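Local coordinates for uncharacterized protein Atu1656 (Agrobacterium tumefaciens, PDB 2OJH) that is of unknown function but belongs to the TolB family and folds as a six-bladed beta-propeller, at residues Ala46-Pro51 and Asn88-Ser93; Thr80-Ile85 and Lys104-Lys109; Ser110-Leu115 and Arg123-Asn128; Gly177-Pro182 and Pro222-Ser227. All coordinates share one frame; numbering follows the deposited sequence. Where two conformers were deposited one is given.

Contact 1: residues Ala46-Pro51 and Asn88-Ser93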
# COMPACT_ATOMS: atom_id res chain seq x y z
N ALA A 46 -1.44 -7.58 2.43
CA ALA A 46 -0.70 -6.37 1.98
C ALA A 46 0.78 -6.55 1.61
O ALA A 46 1.70 -5.99 2.26
CB ALA A 46 -0.89 -5.21 3.02
N PRO A 47 1.04 -7.34 0.55
CA PRO A 47 2.43 -7.61 0.19
C PRO A 47 3.17 -6.39 -0.41
O PRO A 47 2.59 -5.65 -1.23
CB PRO A 47 2.30 -8.74 -0.85
CG PRO A 47 0.95 -8.51 -1.49
CD PRO A 47 0.08 -8.01 -0.35
N ASN A 48 4.41 -6.19 0.03
CA ASN A 48 5.43 -5.42 -0.70
C ASN A 48 6.34 -6.40 -1.44
O ASN A 48 6.43 -7.58 -1.07
CB ASN A 48 6.40 -4.68 0.25
CG ASN A 48 5.72 -3.75 1.23
OD1 ASN A 48 5.93 -3.87 2.43
ND2 ASN A 48 4.89 -2.83 0.74
N TRP A 49 7.05 -5.91 -2.46
CA TRP A 49 7.98 -6.73 -3.20
C TRP A 49 9.34 -6.11 -3.05
O TRP A 49 9.50 -4.93 -3.34
CB TRP A 49 7.57 -6.74 -4.67
CG TRP A 49 8.10 -7.90 -5.51
CD1 TRP A 49 9.39 -8.42 -5.52
CD2 TRP A 49 7.36 -8.63 -6.48
NE1 TRP A 49 9.47 -9.43 -6.47
CE2 TRP A 49 8.24 -9.57 -7.07
CE3 TRP A 49 6.03 -8.56 -6.95
CZ2 TRP A 49 7.82 -10.47 -8.08
CZ3 TRP A 49 5.62 -9.45 -7.94
CH2 TRP A 49 6.52 -10.39 -8.50
N SER A 50 10.31 -6.90 -2.61
CA SER A 50 11.65 -6.41 -2.34
C SER A 50 12.30 -5.83 -3.60
O SER A 50 12.07 -6.32 -4.70
CB SER A 50 12.51 -7.51 -1.73
OG SER A 50 12.99 -8.43 -2.69
N PRO A 51 13.10 -4.76 -3.43
CA PRO A 51 13.72 -4.12 -4.59
C PRO A 51 14.72 -4.99 -5.33
O PRO A 51 14.98 -4.73 -6.49
CB PRO A 51 14.42 -2.88 -4.01
CG PRO A 51 13.84 -2.68 -2.71
CD PRO A 51 13.40 -4.02 -2.20
N ASN A 88 -1.52 -2.98 8.11
CA ASN A 88 -1.28 -3.33 6.69
C ASN A 88 -0.51 -2.31 5.86
O ASN A 88 -0.41 -2.47 4.64
CB ASN A 88 -2.60 -3.51 5.96
CG ASN A 88 -3.35 -4.73 6.40
OD1 ASN A 88 -3.02 -5.37 7.42
ND2 ASN A 88 -4.37 -5.08 5.62
N ASP A 89 0.02 -1.28 6.51
CA ASP A 89 0.61 -0.12 5.82
C ASP A 89 2.08 -0.10 6.14
O ASP A 89 2.48 0.29 7.23
CB ASP A 89 -0.07 1.17 6.30
CG ASP A 89 -1.57 1.16 6.13
OD1 ASP A 89 -2.11 0.70 5.08
OD2 ASP A 89 -2.26 1.68 7.04
N HIS A 90 2.89 -0.55 5.18
CA HIS A 90 4.32 -0.78 5.43
C HIS A 90 5.02 -0.80 4.08
O HIS A 90 4.39 -0.91 3.06
CB HIS A 90 4.57 -2.10 6.19
CG HIS A 90 3.82 -3.29 5.65
ND1 HIS A 90 4.22 -3.97 4.51
CD2 HIS A 90 2.72 -3.94 6.10
CE1 HIS A 90 3.38 -4.96 4.27
NE2 HIS A 90 2.46 -4.97 5.22
N GLY A 91 6.33 -0.73 4.05
CA GLY A 91 6.98 -0.69 2.75
C GLY A 91 8.46 -0.86 2.92
O GLY A 91 8.94 -1.00 4.05
N ILE A 92 9.15 -0.88 1.79
CA ILE A 92 10.60 -1.16 1.74
C ILE A 92 11.25 -0.01 0.96
O ILE A 92 10.67 0.49 -0.04
CB ILE A 92 10.87 -2.52 1.05
CG1 ILE A 92 10.06 -3.68 1.67
CG2 ILE A 92 12.35 -2.87 1.08
CD1 ILE A 92 10.24 -5.01 0.89
N SER A 93 12.38 0.47 1.45
CA SER A 93 13.06 1.60 0.84
C SER A 93 13.64 1.17 -0.50
O SER A 93 13.95 -0.01 -0.68
CB SER A 93 14.19 2.10 1.74
OG SER A 93 15.15 1.08 1.86
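Ala46-Pro51 and Asn88-Ser93 run alongside each other in nearly the same direction, their end-to-end vectors 10° apart, yet no backbone hydrogen bond links them, and side chains fill the gap. Asn48 is the chief intermediary. Its OD1 accepts from His90 ND1 at 2.7 Å, meeting the ring edge-on and in plane, while its ND2 donates to the backbone O of His90 at 3.1 Å. One carboxamide thus grips both the ring and the main chain of the same residue, with amide and imidazole planes perpendicular. ND2 also has Pro277 O as a partner, and NE2 on the far side of the imidazole is hydrogen-bonded to Asn59 OD1, so the ring's rotation is set from both nitrogens. His90 CG lies between its own N and carbonyl carbon (chi1 47°), a torsion that brings ND1 to Asn48. At one end, Ala46 CB packs 3.8 Å from Asn88 CB. At the other, Ile92 divides its branches: CD1 reaches 3.8 Å from Ser50 CA and also covers Asn48 CB, whereas CG2 rests 3.6 Å from Pro51 CD. Ser50 and Ser93 each turn their OG to an aspartate two residues on, Asp52 and Asp95, in matching Ser-Pro-Asp-Gly turns. Neighbouring innermost strands, parallel but joined through side chains, with such turns at their ends, are characteristic of the interface between successive blades of a TolB-type beta-propeller.

Contact 2: residues Thr80-Ile85 and Lys104-Lys109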
# COMPACT_ATOMS: atom_id res chain seq x y z
N THR A 80 10.81 -6.90 14.48
CA THR A 80 10.35 -5.51 14.51
C THR A 80 10.47 -4.95 15.94
O THR A 80 9.89 -3.93 16.27
CB THR A 80 8.88 -5.38 14.01
OG1 THR A 80 8.07 -6.37 14.67
CG2 THR A 80 8.77 -5.60 12.49
N GLY A 81 11.25 -5.62 16.78
CA GLY A 81 11.34 -5.28 18.21
C GLY A 81 9.98 -5.13 18.87
O GLY A 81 9.12 -6.02 18.74
N PHE A 82 9.76 -4.00 19.56
CA PHE A 82 8.56 -3.81 20.37
C PHE A 82 7.33 -3.72 19.48
O PHE A 82 6.21 -3.79 19.96
CB PHE A 82 8.65 -2.57 21.27
CG PHE A 82 8.75 -1.27 20.51
CD1 PHE A 82 7.64 -0.75 19.87
CD2 PHE A 82 9.95 -0.59 20.43
CE1 PHE A 82 7.71 0.43 19.15
CE2 PHE A 82 10.04 0.60 19.73
CZ PHE A 82 8.91 1.11 19.07
N ALA A 83 7.55 -3.56 18.19
CA ALA A 83 6.43 -3.22 17.27
C ALA A 83 5.68 -4.47 16.84
O ALA A 83 5.88 -4.98 15.73
CB ALA A 83 6.94 -2.47 16.06
N THR A 84 4.83 -4.99 17.71
CA THR A 84 4.20 -6.28 17.45
C THR A 84 2.71 -6.12 17.16
O THR A 84 1.95 -7.10 17.19
CB THR A 84 4.34 -7.19 18.65
OG1 THR A 84 3.81 -6.51 19.80
CG2 THR A 84 5.82 -7.53 18.89
N ILE A 85 2.29 -4.88 16.93
CA ILE A 85 0.94 -4.64 16.48
C ILE A 85 1.03 -3.75 15.24
O ILE A 85 0.52 -2.62 15.22
CB ILE A 85 0.00 -4.01 17.56
CG1 ILE A 85 0.06 -4.77 18.89
CG2 ILE A 85 -1.45 -4.05 17.07
CD1 ILE A 85 -0.60 -3.99 20.10
N LYS A 104 0.96 0.17 16.63
CA LYS A 104 0.23 0.81 17.70
C LYS A 104 0.57 0.39 19.13
O LYS A 104 -0.18 0.68 20.05
CB LYS A 104 -1.29 0.74 17.46
CG LYS A 104 -1.89 -0.61 17.50
CD LYS A 104 -3.34 -0.59 16.93
CE LYS A 104 -4.38 -0.45 18.04
NZ LYS A 104 -5.77 -0.77 17.54
N VAL A 105 1.71 -0.26 19.33
CA VAL A 105 2.14 -0.62 20.70
C VAL A 105 2.33 0.60 21.59
O VAL A 105 1.80 0.66 22.71
CB VAL A 105 3.43 -1.51 20.69
CG1 VAL A 105 4.10 -1.56 22.07
CG2 VAL A 105 3.10 -2.90 20.22
N GLU A 106 3.06 1.59 21.09
CA GLU A 106 3.50 2.72 21.93
C GLU A 106 2.41 3.68 22.36
O GLU A 106 2.42 4.14 23.50
CB GLU A 106 4.63 3.49 21.26
CG GLU A 106 5.97 2.83 21.48
CD GLU A 106 7.14 3.75 21.18
OE1 GLU A 106 7.19 4.35 20.08
OE2 GLU A 106 8.04 3.84 22.04
N PHE A 107 1.46 3.96 21.47
CA PHE A 107 0.47 5.01 21.71
C PHE A 107 -0.97 4.58 21.53
O PHE A 107 -1.88 5.39 21.71
CB PHE A 107 0.78 6.22 20.81
CG PHE A 107 2.21 6.70 20.94
CD1 PHE A 107 2.61 7.42 22.06
CD2 PHE A 107 3.14 6.41 19.95
CE1 PHE A 107 3.92 7.85 22.18
CE2 PHE A 107 4.46 6.86 20.07
CZ PHE A 107 4.83 7.57 21.18
N GLY A 108 -1.20 3.30 21.21
CA GLY A 108 -2.56 2.77 21.11
C GLY A 108 -3.22 3.15 19.81
O GLY A 108 -4.40 2.88 19.59
N LYS A 109 -2.46 3.81 18.95
CA LYS A 109 -2.93 4.18 17.62
C LYS A 109 -1.77 4.23 16.65
O LYS A 109 -0.62 4.33 17.08
CB LYS A 109 -3.71 5.49 17.61
CG LYS A 109 -3.03 6.69 18.17
CD LYS A 109 -4.10 7.70 18.55
CE LYS A 109 -3.59 8.65 19.59
NZ LYS A 109 -4.62 9.64 20.03
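Phe82 is where the loop Thr80-Ile85 first reaches Lys104-Lys109, presented by a type II' turn from Thr80 to Ala83 in which Gly81 takes the positive-phi corner. Thr80 steadies that turn from within, its OG1 donating to Ala83 O at 2.8 Å. Phe82 CE1 then lies 3.8 Å from Glu106 CG, the ring and carboxylate planes being 32° apart. Glu106 OE1 is in turn hydrogen-bonded to Tyr113 OH, and the Phe82 ring meets that tyrosine edge-to-face. Ala83 forms the centre of an inverse gamma turn, which bends the chain round Val105. As a result, Val105 CG2 is wrapped on several sides: it approaches Phe82 O, sits 3.7 Å from Thr84 OG1 and touches Ile85 CG1 at 3.8 Å. With Val105 CG2 anti to its own carbonyl carbon, this branch is the one that enters the curve. Ile85 closes the walk with the single backbone bond of the contact, Lys104 N to Ile85 O at 3.2 Å, the donor standing above the carbonyl plane. Beside it, Ile85 CG2 presses on Lys104 CG at a tight 3.5 Å, while the rest of the lysine leads away. Asp103, at the end of strand 98-103, reinforces the join, giving OD1 to Ile85 N and OD2 to Val105 N. The contact lies at the protein surface, where the loop between strands 76-77 and 91-92 meets the one connecting strands 98-103 and 111-116.

Contact 3: residues Ser110-Leu115 and Arg123-Asn128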
# COMPACT_ATOMS: atom_id res chain seq x y z
N SER A 110 -2.07 4.13 15.36
CA SER A 110 -1.01 3.93 14.37
C SER A 110 0.04 5.03 14.37
O SER A 110 -0.31 6.21 14.24
CB SER A 110 -1.61 3.82 12.97
OG SER A 110 -0.60 3.50 12.03
N ALA A 111 1.31 4.63 14.50
CA ALA A 111 2.46 5.52 14.40
C ALA A 111 3.47 4.88 13.45
O ALA A 111 3.66 3.65 13.44
CB ALA A 111 3.11 5.71 15.79
N ILE A 112 4.14 5.73 12.66
CA ILE A 112 5.03 5.27 11.60
C ILE A 112 6.45 5.13 12.18
O ILE A 112 6.91 5.99 12.94
CB ILE A 112 4.97 6.23 10.37
CG1 ILE A 112 3.57 6.15 9.71
CG2 ILE A 112 6.01 5.85 9.35
CD1 ILE A 112 3.38 7.22 8.61
N TYR A 113 7.12 4.03 11.85
CA TYR A 113 8.53 3.84 12.27
C TYR A 113 9.34 3.36 11.06
O TYR A 113 8.78 2.80 10.12
CB TYR A 113 8.64 2.76 13.34
CG TYR A 113 7.85 3.04 14.60
CD1 TYR A 113 6.47 2.80 14.66
CD2 TYR A 113 8.49 3.50 15.74
CE1 TYR A 113 5.75 3.06 15.83
CE2 TYR A 113 7.80 3.75 16.92
CZ TYR A 113 6.42 3.53 16.95
OH TYR A 113 5.75 3.78 18.11
N LEU A 114 10.66 3.54 11.11
CA LEU A 114 11.58 2.91 10.16
C LEU A 114 12.43 1.95 10.97
O LEU A 114 12.66 2.19 12.15
CB LEU A 114 12.54 3.94 9.53
CG LEU A 114 11.90 5.12 8.79
CD1 LEU A 114 13.00 5.91 8.10
CD2 LEU A 114 10.89 4.64 7.80
N LEU A 115 12.88 0.87 10.34
CA LEU A 115 13.81 -0.06 10.97
C LEU A 115 14.70 -0.72 9.90
O LEU A 115 14.40 -0.63 8.71
CB LEU A 115 13.07 -1.12 11.80
CG LEU A 115 12.26 -2.16 11.04
CD1 LEU A 115 12.28 -3.50 11.78
CD2 LEU A 115 10.86 -1.61 10.84
N ARG A 123 12.50 3.09 14.71
CA ARG A 123 12.74 4.50 14.97
C ARG A 123 11.48 5.30 14.66
O ARG A 123 11.04 5.30 13.53
CB ARG A 123 13.91 4.98 14.09
CG ARG A 123 15.29 4.39 14.44
CD ARG A 123 16.25 4.36 13.22
NE ARG A 123 15.98 5.47 12.28
CZ ARG A 123 16.09 5.40 10.95
NH1 ARG A 123 16.46 4.28 10.34
NH2 ARG A 123 15.82 6.47 10.22
N LEU A 124 10.89 5.97 15.66
CA LEU A 124 9.62 6.73 15.47
C LEU A 124 9.80 7.90 14.52
O LEU A 124 10.72 8.73 14.71
CB LEU A 124 9.04 7.25 16.83
CG LEU A 124 7.71 8.02 16.76
CD1 LEU A 124 6.53 7.14 16.28
CD2 LEU A 124 7.41 8.65 18.12
N MSE A 125 8.91 7.98 13.53
CA MSE A 125 8.93 9.05 12.57
C MSE A 125 7.86 10.10 12.87
O MSE A 125 8.12 11.29 12.76
CB MSE A 125 8.70 8.54 11.15
CG MSE A 125 9.77 7.71 10.51
SE MSE A 125 11.52 8.58 10.55
CE MSE A 125 12.45 7.62 11.92
N THR A 126 6.65 9.65 13.21
CA THR A 126 5.54 10.58 13.35
C THR A 126 5.09 10.84 14.78
O THR A 126 4.65 9.92 15.49
CB THR A 126 4.34 10.07 12.60
OG1 THR A 126 4.04 8.74 13.05
CG2 THR A 126 4.64 10.05 11.11
N LYS A 127 5.17 12.10 15.20
CA LYS A 127 4.72 12.50 16.52
C LYS A 127 3.24 12.83 16.56
O LYS A 127 2.67 12.92 17.63
CB LYS A 127 5.55 13.68 17.03
CG LYS A 127 7.01 13.31 17.30
CD LYS A 127 7.83 14.53 17.57
CE LYS A 127 9.31 14.17 17.63
NZ LYS A 127 10.06 15.41 17.90
N ASN A 128 2.63 13.00 15.38
CA ASN A 128 1.21 13.37 15.26
C ASN A 128 0.44 12.18 14.73
O ASN A 128 0.79 11.64 13.66
CB ASN A 128 1.06 14.56 14.32
CG ASN A 128 1.81 15.82 14.83
OD1 ASN A 128 1.82 16.11 16.02
ND2 ASN A 128 2.42 16.55 13.91
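Leu114 and Arg123 form the firm end of this contact, an antiparallel hydrogen-bonded pair in which Arg123 N reaches Leu114 O at 2.7 Å and Leu114 N returns to Arg123 O at 3.0 Å. Tyr113 and Leu124 follow as a non-hydrogen-bonded pair. Here Leu124 CD1 sits over one face of the Tyr113 ring, 3.9 Å from its centroid, a CH-pi contact, and the same methyl also packs on Ala111 CB. Beyond them Met125 N donates to Ile112 O at 2.9 Å. The hairpin so made is the outer edge of a four-stranded antiparallel propeller blade, with strand 123-124 as its last and outermost strand. There the short strand ends, and Thr126 OG1 serves in place of a backbone carbonyl: with OG1 set between its own N and carbonyl carbon (chi1 55°), it accepts from Ile112 N in an almost straight bond of 172°. Met125, modelled as selenomethionine, bends to bring CG within 3.8 Å of Leu114 CG, and also touches Phe143. The opposite character appears at the exposed side chain of Arg123. In the conformer given, Leu114 CB lies over one face of the guanidinium; with a second conformer deposited, this contact is doubtful.

Contact 4: residues Gly177-Pro182 and Pro222-Ser227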
# COMPACT_ATOMS: atom_id res chain seq x y z
N GLY A 177 -4.39 6.53 1.29
CA GLY A 177 -3.59 5.69 0.39
C GLY A 177 -2.69 6.36 -0.64
O GLY A 177 -2.82 6.07 -1.84
N PRO A 178 -1.75 7.22 -0.18
CA PRO A 178 -0.81 7.88 -1.09
C PRO A 178 0.35 7.01 -1.54
O PRO A 178 0.96 6.29 -0.72
CB PRO A 178 -0.28 9.06 -0.26
CG PRO A 178 -0.44 8.63 1.16
CD PRO A 178 -1.55 7.64 1.23
N ASP A 179 0.73 7.12 -2.81
CA ASP A 179 1.91 6.37 -3.29
C ASP A 179 2.52 7.19 -4.44
O ASP A 179 1.79 7.80 -5.21
CB ASP A 179 1.44 4.98 -3.75
CG ASP A 179 2.58 4.00 -4.00
OD1 ASP A 179 3.75 4.35 -3.79
OD2 ASP A 179 2.28 2.84 -4.39
N TYR A 180 3.84 7.26 -4.53
CA TYR A 180 4.49 8.09 -5.53
C TYR A 180 4.46 7.53 -6.95
O TYR A 180 4.54 6.32 -7.15
CB TYR A 180 5.96 8.27 -5.18
CG TYR A 180 6.24 9.07 -3.94
CD1 TYR A 180 6.16 8.48 -2.67
CD2 TYR A 180 6.59 10.41 -4.02
CE1 TYR A 180 6.45 9.22 -1.52
CE2 TYR A 180 6.87 11.15 -2.89
CZ TYR A 180 6.80 10.55 -1.64
OH TYR A 180 7.11 11.31 -0.52
N SER A 181 4.41 8.42 -7.94
CA SER A 181 4.78 8.04 -9.30
C SER A 181 6.31 7.84 -9.33
O SER A 181 7.02 8.50 -8.55
CB SER A 181 4.35 9.11 -10.30
OG SER A 181 4.98 10.35 -10.04
N PRO A 182 6.83 6.96 -10.22
CA PRO A 182 8.28 6.70 -10.24
C PRO A 182 9.15 7.90 -10.68
O PRO A 182 10.34 7.93 -10.39
CB PRO A 182 8.43 5.54 -11.23
CG PRO A 182 7.21 5.55 -12.05
CD PRO A 182 6.11 6.15 -11.22
N PRO A 222 -4.32 3.01 -4.85
CA PRO A 222 -3.51 3.20 -6.08
C PRO A 222 -2.01 2.95 -5.90
O PRO A 222 -1.37 3.47 -4.94
CB PRO A 222 -3.82 4.66 -6.48
CG PRO A 222 -4.16 5.35 -5.16
CD PRO A 222 -4.93 4.28 -4.40
N HIS A 223 -1.44 2.08 -6.76
CA HIS A 223 -0.02 1.90 -6.85
C HIS A 223 0.48 2.10 -8.28
O HIS A 223 0.23 1.26 -9.14
CB HIS A 223 0.38 0.53 -6.27
CG HIS A 223 -0.17 0.29 -4.89
ND1 HIS A 223 0.22 1.04 -3.81
CD2 HIS A 223 -1.10 -0.59 -4.44
CE1 HIS A 223 -0.42 0.61 -2.73
NE2 HIS A 223 -1.21 -0.39 -3.08
N PRO A 224 1.14 3.24 -8.54
CA PRO A 224 1.87 3.43 -9.78
C PRO A 224 3.02 2.40 -9.96
O PRO A 224 3.81 2.16 -9.04
CB PRO A 224 2.41 4.85 -9.67
CG PRO A 224 1.57 5.53 -8.66
CD PRO A 224 1.16 4.44 -7.69
N SER A 225 3.07 1.81 -11.15
CA SER A 225 4.13 0.86 -11.50
C SER A 225 5.49 1.57 -11.57
O SER A 225 5.56 2.70 -12.07
CB SER A 225 3.81 0.23 -12.86
OG SER A 225 4.91 -0.50 -13.38
N PRO A 226 6.56 0.93 -11.08
CA PRO A 226 7.89 1.54 -11.26
C PRO A 226 8.29 1.80 -12.72
O PRO A 226 9.24 2.57 -12.98
CB PRO A 226 8.85 0.54 -10.62
CG PRO A 226 8.07 -0.66 -10.29
CD PRO A 226 6.62 -0.36 -10.35
N SER A 227 7.57 1.20 -13.66
CA SER A 227 7.90 1.36 -15.06
C SER A 227 7.25 2.59 -15.67
O SER A 227 7.52 2.96 -16.82
CB SER A 227 7.57 0.08 -15.82
OG SER A 227 8.42 -0.97 -15.38
O HOH W 1 -1.67 3.56 -2.21
O HOH W 2 3.71 1.46 -6.21
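Pro222, late in strand 217-224, comes first and sets CG 3.7 Å from Gly177 O. The two short strands are almost exactly parallel, 3° between their directions and 6.4 Å between their axes, and a water lies between Gly177 O and Pro222 O, in hydrogen-bonding range of both carbonyls. His223 supplies the direct polar link: ND1 donates to Asp179 OD2 at 2.8 Å, with the oxygen in the plane of the ring. It meets the carboxylate on its anti side, somewhat out of plane, and the two flat groups are turned 71° to each other. Asp179 reaches across because its CG is anti to the backbone N (chi1 -168°). A second water donates to the same OD2 and to Pro224 O at 2.9 Å, so this buried oxygen receives two bonds, while His223 NE2 is hydrogen-bonded to Met274 O. Pro224 next packs its ring against the first strand, CG 3.4 Å from Tyr180 O and CB 4.2 Å from Pro182 CD. Ser225 turns its carbonyl to Pro182, whose CG lies 3.3 Å from Ser225 O, and its OG accepts from Ser227 N in an ST turn. Pro226 O finishes the contact at 3.5 Å from Pro182 CB. Adjacent inner strands held by a His-carboxylate bond, bridging water and prolines packed against the neighbouring turn mark this as a blade-to-blade junction beside the axis of the propeller.

How the contacts relate
Three of the four contacts converge on the blade built from strands 91-92, 98-103, 111-116 and 123-124. Contact 1 joins its innermost strand to the preceding blade, contact 2 ties the incoming interblade loop to a turn within it, and contact 3 closes its outer edge. Contacts 1 and 2 alternate along the chain, whereas contact 3 follows both. Contacts 2 and 3 have centres about 10 Å apart and touch mainly at Tyr113, against which Phe107 also packs. Contact 4, last in sequence, joins two later blades; its centre is about 12 Å from that of contact 1 but about 27 Å from contact 2. Together they show how a propeller is assembled: hairpins within blades, side chains between them.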